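Local coordinates for protein AopB (Aeromonas hydrophila, PDB 3WXX) that probably inserts into the host membrane as a translocator of the type III secretion translocon, and is bound here by its chaperone AcrH, at residues S129-V141 with A203-T215. Numbering follows the deposited sequence.
Sequences SMVIGAILIATGV and AASTAMKAVKFAT
Ile137 of helix 126-151 packs as a knob into a hole formed by Lys209, Ala210, Phe213 and Ala214 of helix 201-217, at the crossing of two helices in the SseC-like part of the translocator. The local axes come within 8.0 Å at 123°, nearer to perpendicular than to antiparallel. Small residues permit this approach: Gly133 and Ala214 bring their CA atoms to 4.4 Å, and the methyl of Ala214 lies over the backbone between Met130 and Ala134. On one flank of that methyl the Met130 chain leaves with CG anti to the backbone N (chi1 153°), which sets CG 3.6 Å from Ala214 CB. Its selenium, present as selenomethionine, goes on to Val211 CG1, and CE ends alongside Thr215. The hydroxyl there is turned back to its own helix, Thr215 OG1 donating to Val211 O at 2.7 Å. It comes from the face opposite the Thr215 backbone N-H, so this carbonyl is gripped twice. Around the knob, Ile137 CG2 rests on Ala210 CA and on CE of the Lys209 chain, while CD1 reaches Phe213 CB at 3.9 Å. Further along, Ala138 CB meets Ala210 CB at 3.6 Å; at the kink, Val141 lays CG1 against Ala203 O (3.5 Å), Ala207 N and Ala207 CB, and Thr206 CG2 touches both Ala138 and Val141. Thr206 OG1 is hydrogen-bonded to Ser202 O and to Glu6 of the AcrH chain; Leu9 of AcrH packs on Val141. With no hydrogen bond across the two segments, apolar contact of small, branched and Met130 side chains, partly against the opposing backbone, joins the helices, consistent with 129-141 lying largely in a predicted membrane-spanning helix; 203-215 overlaps another only at its start.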
loop_
_atom_site.group_PDB
_atom_site.type_symbol
_atom_site.label_atom_id
_atom_site.label_comp_id
_atom_site.label_asym_id
_atom_site.label_seq_id
_atom_site.Cartn_x
_atom_site.Cartn_y
_atom_site.Cartn_z
ATOM N N SER B 129 9.617 1.284 1.096
ATOM C CA SER B 129 10.805 1.944 0.628
ATOM C C SER B 129 11.148 1.632 -0.831
ATOM O O SER B 129 11.451 2.538 -1.609
ATOM C CB SER B 129 11.942 1.516 1.518
ATOM O OG SER B 129 12.977 2.444 1.395
HETATM N N MSE B 130 11.044 0.364 -1.222
HETATM C CA MSE B 130 11.198 0.022 -2.612
HETATM C C MSE B 130 10.099 0.646 -3.435
HETATM O O MSE B 130 10.344 1.101 -4.574
HETATM C CB MSE B 130 11.138 -1.464 -2.883
HETATM C CG MSE B 130 10.644 -1.746 -4.328
HETATM SE SE MSE B 130 10.050 -3.592 -4.330
HETATM C CE MSE B 130 11.260 -4.516 -3.007
ATOM N N VAL B 131 8.866 0.625 -2.912
ATOM C CA VAL B 131 7.735 1.219 -3.635
ATOM C C VAL B 131 8.027 2.692 -3.965
ATOM O O VAL B 131 7.718 3.158 -5.052
ATOM C CB VAL B 131 6.403 1.049 -2.860
ATOM C CG1 VAL B 131 5.254 1.664 -3.618
ATOM C CG2 VAL B 131 6.115 -0.428 -2.627
ATOM N N ILE B 132 8.694 3.416 -3.074
ATOM C CA ILE B 132 9.133 4.776 -3.444
ATOM C C ILE B 132 10.046 4.753 -4.652
ATOM O O ILE B 132 9.855 5.501 -5.584
ATOM C CB ILE B 132 9.842 5.495 -2.289
ATOM C CG1 ILE B 132 8.808 6.048 -1.323
ATOM C CG2 ILE B 132 10.666 6.660 -2.809
ATOM C CD1 ILE B 132 9.384 6.284 0.051
ATOM N N GLY B 133 11.030 3.867 -4.620
ATOM C CA GLY B 133 11.880 3.596 -5.798
ATOM C C GLY B 133 11.118 3.278 -7.070
ATOM O O GLY B 133 11.351 3.882 -8.105
ATOM N N ALA B 134 10.152 2.367 -6.973
ATOM C CA ALA B 134 9.316 2.001 -8.123
ATOM C C ALA B 134 8.567 3.192 -8.695
ATOM O O ALA B 134 8.384 3.322 -9.934
ATOM C CB ALA B 134 8.350 0.893 -7.742
ATOM N N ILE B 135 8.158 4.079 -7.806
ATOM C CA ILE B 135 7.466 5.333 -8.213
ATOM C C ILE B 135 8.386 6.317 -8.921
ATOM O O ILE B 135 8.009 6.895 -9.937
ATOM C CB ILE B 135 6.772 5.999 -7.017
ATOM C CG1 ILE B 135 5.568 5.128 -6.591
ATOM C CG2 ILE B 135 6.410 7.424 -7.352
ATOM C CD1 ILE B 135 4.817 5.627 -5.388
ATOM N N LEU B 136 9.617 6.429 -8.450
ATOM C CA LEU B 136 10.667 7.165 -9.207
ATOM C C LEU B 136 10.978 6.600 -10.597
ATOM O O LEU B 136 11.032 7.346 -11.567
ATOM C CB LEU B 136 11.975 7.180 -8.431
ATOM C CG LEU B 136 11.989 8.186 -7.292
ATOM C CD1 LEU B 136 13.045 7.784 -6.277
ATOM C CD2 LEU B 136 12.216 9.596 -7.824
ATOM N N ILE B 137 11.140 5.282 -10.688
ATOM C CA ILE B 137 11.336 4.644 -11.990
ATOM C C ILE B 137 10.098 4.653 -12.900
ATOM O O ILE B 137 10.216 4.906 -14.090
ATOM C CB ILE B 137 11.730 3.180 -11.863
ATOM C CG1 ILE B 137 12.964 3.012 -10.972
ATOM C CG2 ILE B 137 11.949 2.579 -13.236
ATOM C CD1 ILE B 137 14.208 3.661 -11.522
ATOM N N ALA B 138 8.907 4.373 -12.362
ATOM C CA ALA B 138 7.761 4.089 -13.246
ATOM C C ALA B 138 6.445 4.802 -12.892
ATOM O O ALA B 138 5.365 4.400 -13.380
ATOM C CB ALA B 138 7.575 2.579 -13.326
ATOM N N THR B 139 6.546 5.850 -12.060
ATOM C CA THR B 139 5.386 6.599 -11.536
ATOM C C THR B 139 4.163 5.702 -11.288
ATOM O O THR B 139 4.269 4.752 -10.534
ATOM C CB THR B 139 5.092 7.861 -12.381
ATOM O OG1 THR B 139 4.991 7.518 -13.762
ATOM C CG2 THR B 139 6.249 8.838 -12.254
ATOM N N GLY B 140 3.031 5.958 -11.925
ATOM C CA GLY B 140 1.801 5.240 -11.605
ATOM C C GLY B 140 1.863 3.724 -11.742
ATOM O O GLY B 140 1.134 3.011 -11.037
ATOM N N VAL B 141 2.737 3.211 -12.612
ATOM C CA VAL B 141 2.901 1.777 -12.704
ATOM C C VAL B 141 3.629 1.251 -11.482
ATOM O O VAL B 141 3.284 0.188 -10.951
ATOM C CB VAL B 141 3.656 1.364 -13.961
ATOM C CG1 VAL B 141 3.929 -0.126 -13.963
ATOM C CG2 VAL B 141 2.838 1.726 -15.164
ATOM N N ALA B 203 2.408 -3.113 -19.259
ATOM C CA ALA B 203 2.322 -2.539 -17.920
ATOM C C ALA B 203 3.036 -3.428 -16.913
ATOM O O ALA B 203 3.799 -2.947 -16.051
ATOM C CB ALA B 203 0.877 -2.338 -17.512
ATOM N N ALA B 204 2.804 -4.726 -17.039
ATOM C CA ALA B 204 3.447 -5.714 -16.179
ATOM C C ALA B 204 4.949 -5.723 -16.389
ATOM O O ALA B 204 5.735 -5.862 -15.458
ATOM C CB ALA B 204 2.889 -7.098 -16.483
ATOM N N SER B 205 5.325 -5.562 -17.641
ATOM C CA SER B 205 6.706 -5.582 -18.016
ATOM C C SER B 205 7.440 -4.382 -17.412
ATOM O O SER B 205 8.522 -4.541 -16.831
ATOM C CB SER B 205 6.812 -5.571 -19.534
ATOM O OG SER B 205 8.151 -5.446 -19.951
ATOM N N THR B 206 6.855 -3.192 -17.592
ATOM C CA THR B 206 7.327 -1.957 -16.952
ATOM C C THR B 206 7.366 -2.103 -15.437
ATOM O O THR B 206 8.301 -1.638 -14.774
ATOM C CB THR B 206 6.401 -0.779 -17.298
ATOM O OG1 THR B 206 6.448 -0.536 -18.696
ATOM C CG2 THR B 206 6.828 0.506 -16.617
ATOM N N ALA B 207 6.323 -2.717 -14.887
ATOM C CA ALA B 207 6.245 -2.927 -13.458
ATOM C C ALA B 207 7.416 -3.794 -13.003
ATOM O O ALA B 207 8.018 -3.539 -11.947
ATOM C CB ALA B 207 4.904 -3.547 -13.083
HETATM N N MSE B 208 7.762 -4.784 -13.816
HETATM C CA MSE B 208 8.908 -5.655 -13.517
HETATM C C MSE B 208 10.201 -4.861 -13.560
HETATM O O MSE B 208 11.011 -4.918 -12.661
HETATM C CB MSE B 208 8.927 -6.854 -14.477
HETATM C CG MSE B 208 10.039 -7.854 -14.170
HETATM SE SE MSE B 208 9.600 -8.852 -12.542
HETATM C CE MSE B 208 10.856 -8.098 -11.206
ATOM N N LYS B 209 10.386 -4.099 -14.599
ATOM C CA LYS B 209 11.513 -3.216 -14.666
ATOM C C LYS B 209 11.574 -2.276 -13.442
ATOM O O LYS B 209 12.616 -2.162 -12.806
ATOM C CB LYS B 209 11.397 -2.461 -15.967
ATOM C CG LYS B 209 12.485 -1.471 -16.273
ATOM C CD LYS B 209 11.941 -0.446 -17.326
ATOM C CE LYS B 209 11.126 0.687 -16.673
ATOM N NZ LYS B 209 10.517 1.601 -17.685
ATOM N N ALA B 210 10.446 -1.676 -13.078
ATOM C CA ALA B 210 10.389 -0.792 -11.953
ATOM C C ALA B 210 10.880 -1.479 -10.716
ATOM O O ALA B 210 11.724 -0.928 -9.982
ATOM C CB ALA B 210 8.974 -0.306 -11.716
ATOM N N VAL B 211 10.308 -2.637 -10.430
ATOM C CA VAL B 211 10.695 -3.385 -9.220
ATOM C C VAL B 211 12.164 -3.771 -9.248
ATOM O O VAL B 211 12.862 -3.642 -8.248
ATOM C CB VAL B 211 9.869 -4.666 -9.050
ATOM C CG1 VAL B 211 10.438 -5.511 -7.911
ATOM C CG2 VAL B 211 8.409 -4.318 -8.748
ATOM N N LYS B 212 12.637 -4.178 -10.424
ATOM C CA LYS B 212 14.033 -4.518 -10.653
ATOM C C LYS B 212 14.955 -3.388 -10.222
ATOM O O LYS B 212 15.838 -3.568 -9.414
ATOM C CB LYS B 212 14.255 -4.726 -12.146
ATOM C CG LYS B 212 15.058 -5.940 -12.501
ATOM C CD LYS B 212 14.172 -7.168 -12.615
ATOM C CE LYS B 212 14.937 -8.498 -12.754
ATOM N NZ LYS B 212 16.441 -8.438 -12.751
ATOM N N PHE B 213 14.720 -2.201 -10.766
ATOM C CA PHE B 213 15.606 -1.092 -10.558
ATOM C C PHE B 213 15.427 -0.458 -9.197
ATOM O O PHE B 213 16.376 0.055 -8.644
ATOM C CB PHE B 213 15.428 -0.071 -11.682
ATOM C CG PHE B 213 15.993 -0.526 -13.015
ATOM C CD1 PHE B 213 16.441 -1.854 -13.212
ATOM C CD2 PHE B 213 16.061 0.366 -14.090
ATOM C CE1 PHE B 213 16.950 -2.257 -14.437
ATOM C CE2 PHE B 213 16.573 -0.030 -15.315
ATOM C CZ PHE B 213 17.016 -1.342 -15.489
ATOM N N ALA B 214 14.225 -0.478 -8.640
ATOM C CA ALA B 214 14.016 -0.015 -7.261
ATOM C C ALA B 214 14.773 -0.914 -6.300
ATOM O O ALA B 214 15.328 -0.489 -5.286
ATOM C CB ALA B 214 12.563 -0.058 -6.932
ATOM N N THR B 215 14.834 -2.175 -6.675
ATOM C CA THR B 215 15.575 -3.162 -5.921
ATOM C C THR B 215 17.100 -2.908 -5.982
ATOM O O THR B 215 17.759 -3.039 -4.946
ATOM C CB THR B 215 15.162 -4.590 -6.365
ATOM O OG1 THR B 215 13.806 -4.802 -5.950
ATOM C CG2 THR B 215 16.072 -5.689 -5.770
#